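Local coordinates for hypothetical protein PG_1108 (Porphyromonas gingivalis, PDB 2H5N) that is of unknown function but binds a magnesium ion and belongs to the all-helical TerB-like family, probably related to the N-terminal domain of the DjlA co-chaperone, at residues M79-E82 / R83-Y86; L111-L115 / C116-T120; V73-I76 / A77-D80; I22-A25 / K26-V29; R45-R49 / F50-Q54. All blocks are in the same frame, centred on the assembly; numbering follows the deposited sequence.

Interaction 1: residues M79-E82 / R83-Y86; sequences MDEE and RKKY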
loop_
_atom_site.group_PDB
_atom_site.type_symbol
_atom_site.label_atom_id
_atom_site.label_comp_id
_atom_site.label_asym_id
_atom_site.label_seq_id
_atom_site.Cartn_x
_atom_site.Cartn_y
_atom_site.Cartn_z
ATOM N N MET A 79 24.929 11.123 -0.432
ATOM C CA MET A 79 26.005 10.180 -0.785
ATOM C C MET A 79 26.888 10.760 -1.911
ATOM O O MET A 79 26.434 11.580 -2.707
ATOM C CB MET A 79 25.453 8.810 -1.224
ATOM C CG MET A 79 24.765 8.005 -0.138
ATOM S SD MET A 79 24.074 6.379 -0.633
ATOM C CE MET A 79 23.600 6.613 -2.257
ATOM N N ASP A 80 28.126 10.279 -1.997
ATOM C CA ASP A 80 29.033 10.617 -3.097
ATOM C C ASP A 80 28.471 10.057 -4.404
ATOM O O ASP A 80 27.624 9.146 -4.390
ATOM C CB ASP A 80 30.384 9.994 -2.821
ATOM C CG ASP A 80 30.261 8.501 -2.562
ATOM O OD1 ASP A 80 29.887 8.109 -1.441
ATOM O OD2 ASP A 80 30.468 7.719 -3.498
ATOM N N GLU A 81 28.938 10.586 -5.535
ATOM C CA GLU A 81 28.351 10.226 -6.827
ATOM C C GLU A 81 28.487 8.748 -7.204
ATOM O O GLU A 81 27.610 8.204 -7.867
ATOM C CB GLU A 81 28.899 11.092 -7.959
ATOM C CG GLU A 81 28.607 12.587 -7.821
ATOM C CD GLU A 81 27.132 12.906 -7.791
ATOM O OE1 GLU A 81 26.353 12.251 -8.502
ATOM O OE2 GLU A 81 26.757 13.834 -7.048
ATOM N N GLU A 82 29.565 8.096 -6.793
ATOM C CA GLU A 82 29.742 6.668 -7.121
ATOM C C GLU A 82 28.634 5.811 -6.493
ATOM O O GLU A 82 28.055 4.923 -7.141
ATOM C CB GLU A 82 31.153 6.162 -6.762
ATOM C CG GLU A 82 31.339 4.630 -6.827
ATOM C CD GLU A 82 32.488 4.118 -7.726
ATOM O OE1 GLU A 82 32.256 3.921 -8.952
ATOM O OE2 GLU A 82 33.608 3.846 -7.221
ATOM N N ARG A 83 28.343 6.072 -5.234
ATOM C CA ARG A 83 27.298 5.336 -4.530
ATOM C C ARG A 83 25.910 5.680 -5.054
ATOM O O ARG A 83 25.132 4.777 -5.284
ATOM C CB ARG A 83 27.478 5.463 -3.003
ATOM C CG ARG A 83 28.588 4.480 -2.528
ATOM C CD ARG A 83 28.765 4.407 -1.021
ATOM N NE ARG A 83 28.648 5.732 -0.381
ATOM C CZ ARG A 83 28.103 5.951 0.821
ATOM N NH1 ARG A 83 28.015 7.182 1.307
ATOM N NH2 ARG A 83 27.625 4.955 1.542
ATOM N N LYS A 84 25.658 6.963 -5.368
ATOM C CA LYS A 84 24.422 7.365 -6.030
ATOM C C LYS A 84 24.162 6.616 -7.350
ATOM O O LYS A 84 23.027 6.223 -7.630
ATOM C CB LYS A 84 24.400 8.889 -6.283
ATOM C CG LYS A 84 24.066 9.675 -5.065
ATOM C CD LYS A 84 23.988 11.169 -5.373
ATOM C CE LYS A 84 23.524 11.918 -4.151
ATOM N NZ LYS A 84 22.905 13.288 -4.475
ATOM N N LYS A 85 25.204 6.456 -8.157
ATOM C CA LYS A 85 25.126 5.758 -9.432
ATOM C C LYS A 85 24.705 4.292 -9.251
ATOM O O LYS A 85 23.886 3.744 -10.003
ATOM C CB LYS A 85 26.481 5.865 -10.165
ATOM C CG LYS A 85 26.657 4.919 -11.328
ATOM C CD LYS A 85 28.016 5.081 -11.990
ATOM C CE LYS A 85 28.121 4.207 -13.218
ATOM N NZ LYS A 85 28.818 2.905 -12.966
ATOM N N TYR A 86 25.276 3.669 -8.230
ATOM C CA TYR A 86 24.973 2.305 -7.892
ATOM C C TYR A 86 23.519 2.197 -7.387
ATOM O O TYR A 86 22.757 1.314 -7.812
ATOM C CB TYR A 86 25.932 1.881 -6.802
ATOM C CG TYR A 86 26.114 0.401 -6.746
ATOM C CD1 TYR A 86 25.493 -0.353 -5.748
ATOM C CD2 TYR A 86 26.894 -0.262 -7.705
ATOM C CE1 TYR A 86 25.628 -1.717 -5.693
ATOM C CE2 TYR A 86 27.048 -1.655 -7.646
ATOM C CZ TYR A 86 26.415 -2.360 -6.632
ATOM O OH TYR A 86 26.562 -3.724 -6.538
#

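Interaction 2: residues L111-L115 / C116-T120; sequences LISTL and CGLPT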
loop_
_atom_site.group_PDB
_atom_site.type_symbol
_atom_site.label_atom_id
_atom_site.label_comp_id
_atom_site.label_asym_id
_atom_site.label_seq_id
_atom_site.Cartn_x
_atom_site.Cartn_y
_atom_site.Cartn_z
ATOM N N LEU A 111 11.535 9.921 -11.651
ATOM C CA LEU A 111 11.093 10.799 -10.540
ATOM C C LEU A 111 11.857 10.564 -9.239
ATOM O O LEU A 111 12.322 11.526 -8.633
ATOM C CB LEU A 111 9.568 10.758 -10.336
ATOM C CG LEU A 111 8.969 11.528 -9.146
ATOM C CD1 LEU A 111 9.183 13.054 -9.260
ATOM C CD2 LEU A 111 7.458 11.186 -9.007
ATOM N N ILE A 112 12.008 9.293 -8.823
ATOM C CA ILE A 112 12.742 8.966 -7.580
ATOM C C ILE A 112 14.200 9.373 -7.673
ATOM O O ILE A 112 14.764 9.929 -6.737
ATOM C CB ILE A 112 12.588 7.476 -7.162
ATOM C CG1 ILE A 112 13.058 7.230 -5.716
ATOM C CG2 ILE A 112 13.350 6.581 -8.083
ATOM C CD1 ILE A 112 12.232 6.166 -4.946
ATOM N N SER A 113 14.816 9.116 -8.824
ATOM C CA SER A 113 16.174 9.575 -9.077
ATOM C C SER A 113 16.298 11.095 -8.929
ATOM O O SER A 113 17.240 11.568 -8.300
ATOM C CB SER A 113 16.599 9.136 -10.474
ATOM O OG SER A 113 16.666 7.726 -10.512
ATOM N N THR A 114 15.353 11.849 -9.513
ATOM C CA THR A 114 15.367 13.307 -9.391
ATOM C C THR A 114 15.349 13.712 -7.897
ATOM O O THR A 114 16.180 14.514 -7.464
ATOM C CB THR A 114 14.196 13.979 -10.156
ATOM O OG1 THR A 114 14.284 13.634 -11.546
ATOM C CG2 THR A 114 14.224 15.546 -10.007
ATOM N N LEU A 115 14.441 13.119 -7.119
ATOM C CA LEU A 115 14.232 13.516 -5.739
ATOM C C LEU A 115 15.438 13.190 -4.855
ATOM O O LEU A 115 15.756 13.954 -3.944
ATOM C CB LEU A 115 12.926 12.954 -5.139
ATOM C CG LEU A 115 11.531 13.421 -5.609
ATOM C CD1 LEU A 115 10.540 13.469 -4.448
ATOM C CD2 LEU A 115 11.499 14.754 -6.344
ATOM N N CYS A 116 16.121 12.087 -5.167
ATOM C CA CYS A 116 17.249 11.611 -4.368
ATOM C C CYS A 116 18.585 12.152 -4.912
ATOM O O CYS A 116 19.621 11.858 -4.352
ATOM C CB CYS A 116 17.276 10.076 -4.361
ATOM S SG CYS A 116 15.986 9.298 -3.367
ATOM N N GLY A 117 18.548 12.907 -6.013
ATOM C CA GLY A 117 19.765 13.409 -6.660
ATOM C C GLY A 117 20.689 12.381 -7.322
ATOM O O GLY A 117 21.934 12.557 -7.313
ATOM N N LEU A 118 20.082 11.314 -7.885
ATOM C CA LEU A 118 20.807 10.243 -8.573
ATOM C C LEU A 118 21.022 10.653 -10.036
ATOM O O LEU A 118 20.221 11.441 -10.575
ATOM C CB LEU A 118 20.021 8.918 -8.505
ATOM C CG LEU A 118 19.496 8.515 -7.114
ATOM C CD1 LEU A 118 18.580 7.297 -7.157
ATOM C CD2 LEU A 118 20.636 8.321 -6.075
ATOM N N PRO A 119 22.081 10.119 -10.686
ATOM C CA PRO A 119 22.326 10.459 -12.097
ATOM C C PRO A 119 21.344 9.740 -13.019
ATOM O O PRO A 119 20.857 8.642 -12.686
ATOM C CB PRO A 119 23.739 9.952 -12.325
ATOM C CG PRO A 119 23.822 8.741 -11.431
ATOM C CD PRO A 119 23.112 9.201 -10.165
ATOM N N THR A 120 21.015 10.369 -14.145
ATOM C CA THR A 120 20.162 9.732 -15.143
ATOM C C THR A 120 21.026 8.767 -15.940
ATOM O O THR A 120 22.208 9.030 -16.184
ATOM C CB THR A 120 19.387 10.749 -16.078
ATOM O OG1 THR A 120 20.110 10.989 -17.295
ATOM C CG2 THR A 120 19.102 12.048 -15.396
HETATM O O HOH W 1 18.448 7.154 -12.690
#

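Interaction 3: residues V73-I76 / A77-D80; sequences VALI and ARMD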
loop_
_atom_site.group_PDB
_atom_site.type_symbol
_atom_site.label_atom_id
_atom_site.label_comp_id
_atom_site.label_asym_id
_atom_site.label_seq_id
_atom_site.Cartn_x
_atom_site.Cartn_y
_atom_site.Cartn_z
ATOM N N VAL A 73 15.354 9.607 1.717
ATOM C CA VAL A 73 15.762 10.562 0.671
ATOM C C VAL A 73 16.981 11.403 1.114
ATOM O O VAL A 73 18.002 11.453 0.411
ATOM C CB VAL A 73 14.596 11.509 0.271
ATOM C CG1 VAL A 73 15.093 12.650 -0.670
ATOM C CG2 VAL A 73 13.377 10.715 -0.369
ATOM N N ALA A 74 16.872 12.065 2.271
ATOM C CA ALA A 74 18.009 12.817 2.897
ATOM C C ALA A 74 19.299 11.974 2.980
ATOM O O ALA A 74 20.411 12.454 2.675
ATOM C CB ALA A 74 17.609 13.275 4.279
ATOM N N LEU A 75 19.145 10.713 3.405
ATOM C CA LEU A 75 20.291 9.794 3.553
ATOM C C LEU A 75 20.953 9.411 2.225
ATOM O O LEU A 75 22.168 9.314 2.150
ATOM C CB LEU A 75 19.866 8.513 4.281
ATOM C CG LEU A 75 19.631 8.683 5.766
ATOM C CD1 LEU A 75 18.860 7.474 6.317
ATOM C CD2 LEU A 75 20.999 8.867 6.458
ATOM N N ILE A 76 20.155 9.235 1.175
ATOM C CA ILE A 76 20.672 8.912 -0.173
ATOM C C ILE A 76 21.246 10.184 -0.822
ATOM O O ILE A 76 22.336 10.181 -1.441
ATOM C CB ILE A 76 19.540 8.370 -1.099
ATOM C CG1 ILE A 76 18.927 7.058 -0.589
ATOM C CG2 ILE A 76 20.040 8.184 -2.511
ATOM C CD1 ILE A 76 19.935 5.978 -0.229
ATOM N N ALA A 77 20.495 11.273 -0.695
ATOM C CA ALA A 77 20.858 12.522 -1.362
ATOM C C ALA A 77 22.249 13.005 -0.998
ATOM O O ALA A 77 22.890 13.740 -1.787
ATOM C CB ALA A 77 19.820 13.627 -1.077
ATOM N N ARG A 78 22.720 12.623 0.186
ATOM C CA ARG A 78 24.018 13.112 0.655
ATOM C C ARG A 78 25.187 12.170 0.338
ATOM O O ARG A 78 26.310 12.391 0.799
ATOM C CB ARG A 78 23.975 13.430 2.145
ATOM C CG ARG A 78 23.985 12.210 3.083
ATOM C CD ARG A 78 23.643 12.694 4.495
ATOM N NE ARG A 78 23.932 11.730 5.568
ATOM C CZ ARG A 78 23.597 11.915 6.855
ATOM N NH1 ARG A 78 22.975 13.024 7.229
ATOM N NH2 ARG A 78 23.879 11.002 7.778
ATOM N N MET A 79 24.929 11.123 -0.432
ATOM C CA MET A 79 26.005 10.180 -0.785
ATOM C C MET A 79 26.888 10.760 -1.911
ATOM O O MET A 79 26.434 11.580 -2.707
ATOM C CB MET A 79 25.453 8.810 -1.224
ATOM C CG MET A 79 24.765 8.005 -0.138
ATOM S SD MET A 79 24.074 6.379 -0.633
ATOM C CE MET A 79 23.600 6.613 -2.257
ATOM N N ASP A 80 28.126 10.279 -1.997
ATOM C CA ASP A 80 29.033 10.617 -3.097
ATOM C C ASP A 80 28.471 10.057 -4.404
ATOM O O ASP A 80 27.624 9.146 -4.390
ATOM C CB ASP A 80 30.384 9.994 -2.821
ATOM C CG ASP A 80 30.261 8.501 -2.562
ATOM O OD1 ASP A 80 29.887 8.109 -1.441
ATOM O OD2 ASP A 80 30.468 7.719 -3.498
HETATM O O HOH W 2 24.284 9.034 3.744
#

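Interaction 4: residues I22-A25 / K26-V29; sequences IKMA and KSMV. With MG (magnesium ion), chain E.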
loop_
_atom_site.group_PDB
_atom_site.type_symbol
_atom_site.label_atom_id
_atom_site.label_comp_id
_atom_site.label_asym_id
_atom_site.label_seq_id
_atom_site.Cartn_x
_atom_site.Cartn_y
_atom_site.Cartn_z
ATOM N N ILE A 22 16.506 0.345 0.558
ATOM C CA ILE A 22 15.362 -0.552 0.491
ATOM C C ILE A 22 13.989 0.172 0.630
ATOM O O ILE A 22 13.039 -0.202 -0.049
ATOM C CB ILE A 22 15.554 -1.848 1.383
ATOM C CG1 ILE A 22 14.634 -2.948 0.882
ATOM C CG2 ILE A 22 15.267 -1.620 2.862
ATOM C CD1 ILE A 22 15.013 -3.495 -0.504
ATOM N N LYS A 23 13.924 1.243 1.426
ATOM C CA LYS A 23 12.731 2.113 1.537
ATOM C C LYS A 23 12.422 2.847 0.197
ATOM O O LYS A 23 11.256 3.004 -0.203
ATOM C CB LYS A 23 12.954 3.122 2.689
ATOM C CG LYS A 23 11.807 4.091 3.061
ATOM C CD LYS A 23 10.561 3.318 3.537
ATOM C CE LYS A 23 9.592 4.141 4.399
ATOM N NZ LYS A 23 8.923 3.321 5.510
ATOM N N MET A 24 13.463 3.257 -0.510
ATOM C CA MET A 24 13.268 3.870 -1.830
ATOM C C MET A 24 12.707 2.866 -2.839
ATOM O O MET A 24 11.800 3.184 -3.599
ATOM C CB MET A 24 14.551 4.568 -2.326
ATOM C CG MET A 24 14.954 5.820 -1.451
ATOM S SD MET A 24 13.742 7.182 -1.519
ATOM C CE MET A 24 12.671 6.737 -0.126
ATOM N N ALA A 25 13.203 1.639 -2.771
ATOM C CA ALA A 25 12.798 0.540 -3.640
ATOM C C ALA A 25 11.367 0.113 -3.393
ATOM O O ALA A 25 10.605 -0.094 -4.347
ATOM C CB ALA A 25 13.751 -0.645 -3.459
ATOM N N LYS A 26 11.002 -0.040 -2.123
ATOM C CA LYS A 26 9.599 -0.213 -1.735
ATOM C C LYS A 26 8.648 0.902 -2.246
ATOM O O LYS A 26 7.557 0.633 -2.776
ATOM C CB LYS A 26 9.506 -0.340 -0.235
ATOM C CG LYS A 26 9.734 -1.778 0.296
ATOM C CD LYS A 26 9.696 -1.765 1.828
ATOM C CE LYS A 26 9.930 -3.126 2.378
ATOM N NZ LYS A 26 9.554 -3.284 3.839
ATOM N N SER A 27 9.036 2.144 -2.040
ATOM C CA SER A 27 8.199 3.267 -2.406
ATOM C C SER A 27 7.976 3.254 -3.908
ATOM O O SER A 27 6.856 3.455 -4.371
ATOM C CB SER A 27 8.843 4.589 -1.965
ATOM O OG SER A 27 9.218 4.558 -0.590
ATOM N N MET A 28 9.046 3.034 -4.675
ATOM C CA MET A 28 8.953 3.007 -6.148
ATOM C C MET A 28 7.987 1.918 -6.638
ATOM O O MET A 28 7.081 2.236 -7.423
ATOM C CB MET A 28 10.341 2.894 -6.789
ATOM C CG MET A 28 10.417 2.874 -8.336
ATOM S SD MET A 28 12.079 2.691 -9.022
ATOM C CE MET A 28 12.417 1.000 -8.506
ATOM N N VAL A 29 8.142 0.680 -6.132
ATOM C CA VAL A 29 7.309 -0.466 -6.560
ATOM C C VAL A 29 5.860 -0.430 -6.041
ATOM O O VAL A 29 4.975 -1.013 -6.663
ATOM C CB VAL A 29 7.937 -1.925 -6.237
ATOM C CG1 VAL A 29 9.272 -2.139 -6.928
ATOM C CG2 VAL A 29 8.086 -2.184 -4.772
HETATM MG MG MG E . 3.435 -1.965 -8.299
#

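Interaction 5: residues R45-R49 / F50-Q54; sequences REFMR and FGILQ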
loop_
_atom_site.group_PDB
_atom_site.type_symbol
_atom_site.label_atom_id
_atom_site.label_comp_id
_atom_site.label_asym_id
_atom_site.label_seq_id
_atom_site.Cartn_x
_atom_site.Cartn_y
_atom_site.Cartn_z
ATOM N N ARG A 45 16.879 -9.857 -4.233
ATOM C CA ARG A 45 18.082 -10.562 -4.739
ATOM C C ARG A 45 19.211 -9.547 -4.989
ATOM O O ARG A 45 20.316 -9.712 -4.492
ATOM C CB ARG A 45 17.761 -11.349 -6.008
ATOM C CG ARG A 45 18.888 -12.217 -6.524
ATOM C CD ARG A 45 18.434 -12.954 -7.778
ATOM N NE ARG A 45 18.331 -12.058 -8.938
ATOM C CZ ARG A 45 17.212 -11.797 -9.630
ATOM N NH1 ARG A 45 16.041 -12.364 -9.305
ATOM N NH2 ARG A 45 17.269 -10.958 -10.666
ATOM N N GLU A 46 18.905 -8.463 -5.705
ATOM C CA GLU A 46 19.918 -7.476 -6.040
ATOM C C GLU A 46 20.388 -6.606 -4.874
ATOM O O GLU A 46 21.490 -6.062 -4.930
ATOM C CB GLU A 46 19.461 -6.621 -7.231
ATOM C CG GLU A 46 19.229 -7.450 -8.516
ATOM C CD GLU A 46 20.512 -8.119 -9.025
ATOM O OE1 GLU A 46 21.525 -7.421 -9.133
ATOM O OE2 GLU A 46 20.506 -9.333 -9.309
ATOM N N PHE A 47 19.561 -6.480 -3.824
ATOM C CA PHE A 47 19.941 -5.797 -2.575
ATOM C C PHE A 47 21.202 -6.427 -1.936
ATOM O O PHE A 47 22.018 -5.734 -1.332
ATOM C CB PHE A 47 18.771 -5.802 -1.576
ATOM C CG PHE A 47 18.974 -4.926 -0.374
ATOM C CD1 PHE A 47 19.418 -3.602 -0.506
ATOM C CD2 PHE A 47 18.645 -5.388 0.899
ATOM C CE1 PHE A 47 19.576 -2.777 0.610
ATOM C CE2 PHE A 47 18.784 -4.544 2.041
ATOM C CZ PHE A 47 19.252 -3.239 1.884
ATOM N N MET A 48 21.350 -7.738 -2.081
ATOM C CA MET A 48 22.527 -8.418 -1.592
ATOM C C MET A 48 23.822 -7.879 -2.216
ATOM O O MET A 48 24.878 -7.915 -1.575
ATOM C CB MET A 48 22.387 -9.886 -1.895
ATOM C CG MET A 48 21.053 -10.371 -1.458
ATOM S SD MET A 48 21.377 -11.349 -0.042
ATOM C CE MET A 48 21.656 -12.869 -0.941
ATOM N N ARG A 49 23.739 -7.348 -3.436
ATOM C CA ARG A 49 24.937 -6.828 -4.107
ATOM C C ARG A 49 25.497 -5.634 -3.364
ATOM O O ARG A 49 26.608 -5.199 -3.640
ATOM C CB ARG A 49 24.649 -6.444 -5.544
ATOM C CG ARG A 49 24.227 -7.610 -6.395
ATOM C CD ARG A 49 25.228 -7.857 -7.428
ATOM N NE ARG A 49 24.839 -8.981 -8.262
ATOM C CZ ARG A 49 25.653 -9.569 -9.129
ATOM N NH1 ARG A 49 25.211 -10.592 -9.847
ATOM N NH2 ARG A 49 26.905 -9.137 -9.273
ATOM N N PHE A 50 24.728 -5.132 -2.406
ATOM C CA PHE A 50 25.146 -4.001 -1.555
ATOM C C PHE A 50 26.034 -4.405 -0.389
ATOM O O PHE A 50 26.478 -3.546 0.387
ATOM C CB PHE A 50 23.938 -3.206 -1.076
ATOM C CG PHE A 50 23.370 -2.306 -2.134
ATOM C CD1 PHE A 50 23.902 -1.047 -2.342
ATOM C CD2 PHE A 50 22.315 -2.727 -2.934
ATOM C CE1 PHE A 50 23.368 -0.196 -3.313
ATOM C CE2 PHE A 50 21.786 -1.905 -3.916
ATOM C CZ PHE A 50 22.313 -0.638 -4.118
ATOM N N GLY A 51 26.250 -5.712 -0.259
ATOM C CA GLY A 51 27.292 -6.250 0.584
ATOM C C GLY A 51 26.842 -6.800 1.904
ATOM O O GLY A 51 27.570 -6.738 2.890
ATOM N N ILE A 52 25.634 -7.338 1.933
ATOM C CA ILE A 52 25.115 -7.964 3.159
ATOM C C ILE A 52 24.908 -9.464 2.979
ATOM O O ILE A 52 24.748 -9.938 1.854
ATOM C CB ILE A 52 23.775 -7.363 3.635
ATOM C CG1 ILE A 52 22.675 -7.548 2.570
ATOM C CG2 ILE A 52 23.977 -5.954 4.129
ATOM C CD1 ILE A 52 22.401 -6.303 1.710
ATOM N N LEU A 53 24.866 -10.174 4.103
ATOM C CA LEU A 53 24.504 -11.590 4.138
ATOM C C LEU A 53 22.980 -11.793 4.147
ATOM O O LEU A 53 22.240 -10.964 4.692
ATOM C CB LEU A 53 25.165 -12.261 5.340
ATOM C CG LEU A 53 26.474 -13.016 5.092
ATOM C CD1 LEU A 53 26.300 -14.529 5.366
ATOM C CD2 LEU A 53 27.066 -12.762 3.683
ATOM N N GLN A 54 22.530 -12.898 3.543
ATOM C CA GLN A 54 21.116 -13.133 3.258
ATOM C C GLN A 54 20.255 -13.010 4.511
ATOM O O GLN A 54 19.147 -12.486 4.457
ATOM C CB GLN A 54 20.934 -14.500 2.599
ATOM C CG GLN A 54 19.681 -14.686 1.735
ATOM C CD GLN A 54 19.861 -15.843 0.744
ATOM O OE1 GLN A 54 20.911 -15.955 0.102
ATOM N NE2 GLN A 54 18.850 -16.723 0.635
#

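Interaction 1: residues M79-E82 / R83-Y86
Met79 lays its CG over one face of the Arg83 guanidinium, toward the rim of the group, with CG 3.7 Å from Arg83 NH1. The setting is an N-cap: Asp80 stands immediately before helix 81-94, and its carboxylate serves the first turn with both oxygens. OD2 accepts from the backbone N of Arg83 at 3.2 Å, approached from above the carboxylate plane, while OD1 forms a salt bridge to Arg83 NE at 2.9 Å through its syn lone pair. The second bond is nearly straight at NE, and carboxylate and guanidinium lie only 10° from coplanar; a weak bond from NH1 to the same OD1 adds to it. The Asp80 torsion makes the double use possible, since with chi1 at 54° CG sits between the backbone N and the carbonyl carbon and the carboxylate folds back over the helix start. Thus the guanidinium is held at its edge by charge and on one face by the thioether chain, and its remaining nitrogen, NH2, reaches a second acid, Glu17. A cap of this kind satisfies a first-turn N-H that has no earlier carbonyl, and its negative charge probably suits the positive end of the helix dipole. Lys84 runs extended past the carbonyls of Asp80 and Met79. Its ammonium bonds to Ala77 O and Gly117 O, tying the cap to two other helix ends, and on the way its CE passes Met79 O at 3.3 Å.

Interaction 2: residues L111-L115 / C116-T120
Peptide planes are the flat groups where Thr114 meets Gly117 and Ser113 meets Leu118: the N of Gly117 stands above the face of the Thr114 carbonyl, at 3.2 Å from its O, whereas the N of Leu118 comes nearer the plane of the Ser113 carbonyl, 2.9 Å from that O. With the positive phi of Gly117 (68°), these bonds make a Schellman motif, the turn that closes helix 103-116. A last regular bond, from Cys116 N to Ile112 O, precedes it.

Leu118 is folded back against Ser113, its CD1 lying 3.9 Å from Ser113 OG and about as far from Ser113 CA, and it packs on Ile76 of helix 69-77 and Leu91 of helix 81-94. With chi1 at -65°, Ser113 OG sits beside its own backbone N and points back along the helix, where it bonds to Trp109 O; it also accepts from a water. That water donates to Pro119 O at 2.8 Å as well, bridging helix and departing chain. The SG of Cys116 approaches CG1 of Ile112 at 4.3 Å, and both residues lean on Met24 of helix 15-30. Leu115 packs on Met24 of the second subunit.

The chemistry is that of a sealed helix end: backbone bonds turn the chain, a buried hydroxyl is served by a carbonyl and a water, and apolar side chains seat the end against three helices and the second subunit.

Interaction 3: residues V73-I76 / A77-D80
Helix 69-77 ends here with a regular bond from Ala77 N to Val73 O (2.7 Å), a weak one from Arg78 N to Ala74 O, and then a tightening in which Met79 N turns back to Ile76 O at 2.9 Å. Residues 76-79 thereby form a type I beta turn, which leads from this helix to the N-cap of helix 81-94 at Asp80.

Two pairs of side chains line this turn, each lying alongside and pointing the same way. Leu75 places CD2 over one face of the Arg78 guanidinium, toward the rim, 3.8 Å from Arg78 NH2. Arg78 reaches this place by taking the crowded position for CG, between its backbone N and carbonyl carbon (chi1 75°), and then running straight out, so that CG passes close to Leu75 O and the guanidinium face comes under Leu75 CD2. The second pair is wholly apolar and buried: CG2 of Ile76 meets CE of Met79 at 3.9 Å, the methionine chain bending at its last torsion to bring the methyl across. Ile76 also packs on Ala20 and Ile21 of helix 15-30, while Val73 touches Val73 of the second subunit. The two pairs thus give the turn an outer, charged flank and an inner, apolar one.

On the outer flank a water completes the link, donating to Leu75 O at 2.7 Å and accepting from Arg78 NE at 3.3 Å.

Interaction 4: residues I22-A25 / K26-V29
Ser27 turns its hydroxyl back along helix 15-30 onto the carbonyl of Lys23, and OG donates to Lys23 O at 2.6 Å. The backbone N of Ser27 gives a second bond to the same oxygen, at 3.0 Å, and the two donors arrive from opposite faces of the carbonyl plane. Having OG anti to the carbonyl carbon (chi1 -51°) is what directs it toward the preceding turn, so a buried hydroxyl is satisfied within its own helix. Met24 curls beside it, bent at two torsions, and brings CE to 4.1 Å from the hydroxyl oxygen.

Elsewhere the side chains fan apart. Lys26 leaves over Ile22 O, with its CB 3.5 Å from that oxygen, and Lys23 sends its ammonium to Ser64 O and Ile67 O. Ala25 and Val29 pack on both helix 37-47 and Ile94 of helix 81-94; Val29 CG2 presses on Ala25 O at 3.3 Å, while Met28 packs on Leu91.

The carbonyl of Val29 faces onward, where its O binds the magnesium ion at 2.4 Å together with Asp32 OD1 and Lys34 O. A carbonyl near the C-terminal end of a helix is probably polarised in favour of a cation, so the helix presents a ready-made ligand and the loop supplies the others.

Interaction 5: residues R45-R49 / F50-Q54
Phe50 begins close to Phe47: its CB lies 3.2 Å from Phe47 O, and CG a little farther from the same oxygen. At CD2 the ring meets Phe47 twice, the carbonyl oxygen at its edge and CD1 of the other ring at 3.9 Å. The two rings are oblique, their planes 49° apart. Farther out, Phe50 CE1 lies against Tyr86 CD1 in an edge-to-face pair, and the ring meets Phe13 and Tyr90 edge-to-face as well.

The Phe47 ring has a second neighbour. Ile52 carries CD1 over one of its faces, 4.1 Å from the ring centroid and close to the normal, a CH-pi contact. The methyl gets there because CG1 of Ile52 sits between its backbone N and carbonyl carbon (chi1 61°), which turns that branch back toward the helix. Between Phe50 and Ile52 the chain turns at Gly51, whose positive phi (102°) accompanies a bond from its N to Met48 O at 2.9 Å. Farther along, Met48 bends twice and rests its CE against Gln54 OE1, 3.3 Å away. On the outside Glu46 pairs with Arg45, and a long, charge-only pairing joins it to Arg49.

This turn therefore joins helix 37-47 to helix 54-64 in an all-helical fold: Phe47 packs on Ile22 of helix 15-30, Ile52 on Val57 and Leu60 of helix 54-64, and Arg49 O meets the hydroxyl of Tyr86 from helix 81-94.

How the interactions relate
Four of the five contacts lie where a helix starts or stops; interaction 4 lies inside one, though its last residue nears the end. Interactions 2 and 4 are the buried ones and meet through Met24, Ile112 and Cys116; interactions 2, 3 and 4 touch the second subunit. Interactions 1, 3 and 5 are only partly buried, with charged groups on their outer flanks and apolar ones inside. Interactions 3 and 1 share Met79 and Asp80, and Lys84 of interaction 1 reaches Ala77 O of interaction 3 and Gly117 O of interaction 2. Interaction 5, mainly aromatic, joins interaction 1 through Tyr86 and interaction 4 through Phe47. Of the five, 22-29 alone supplies a magnesium ligand.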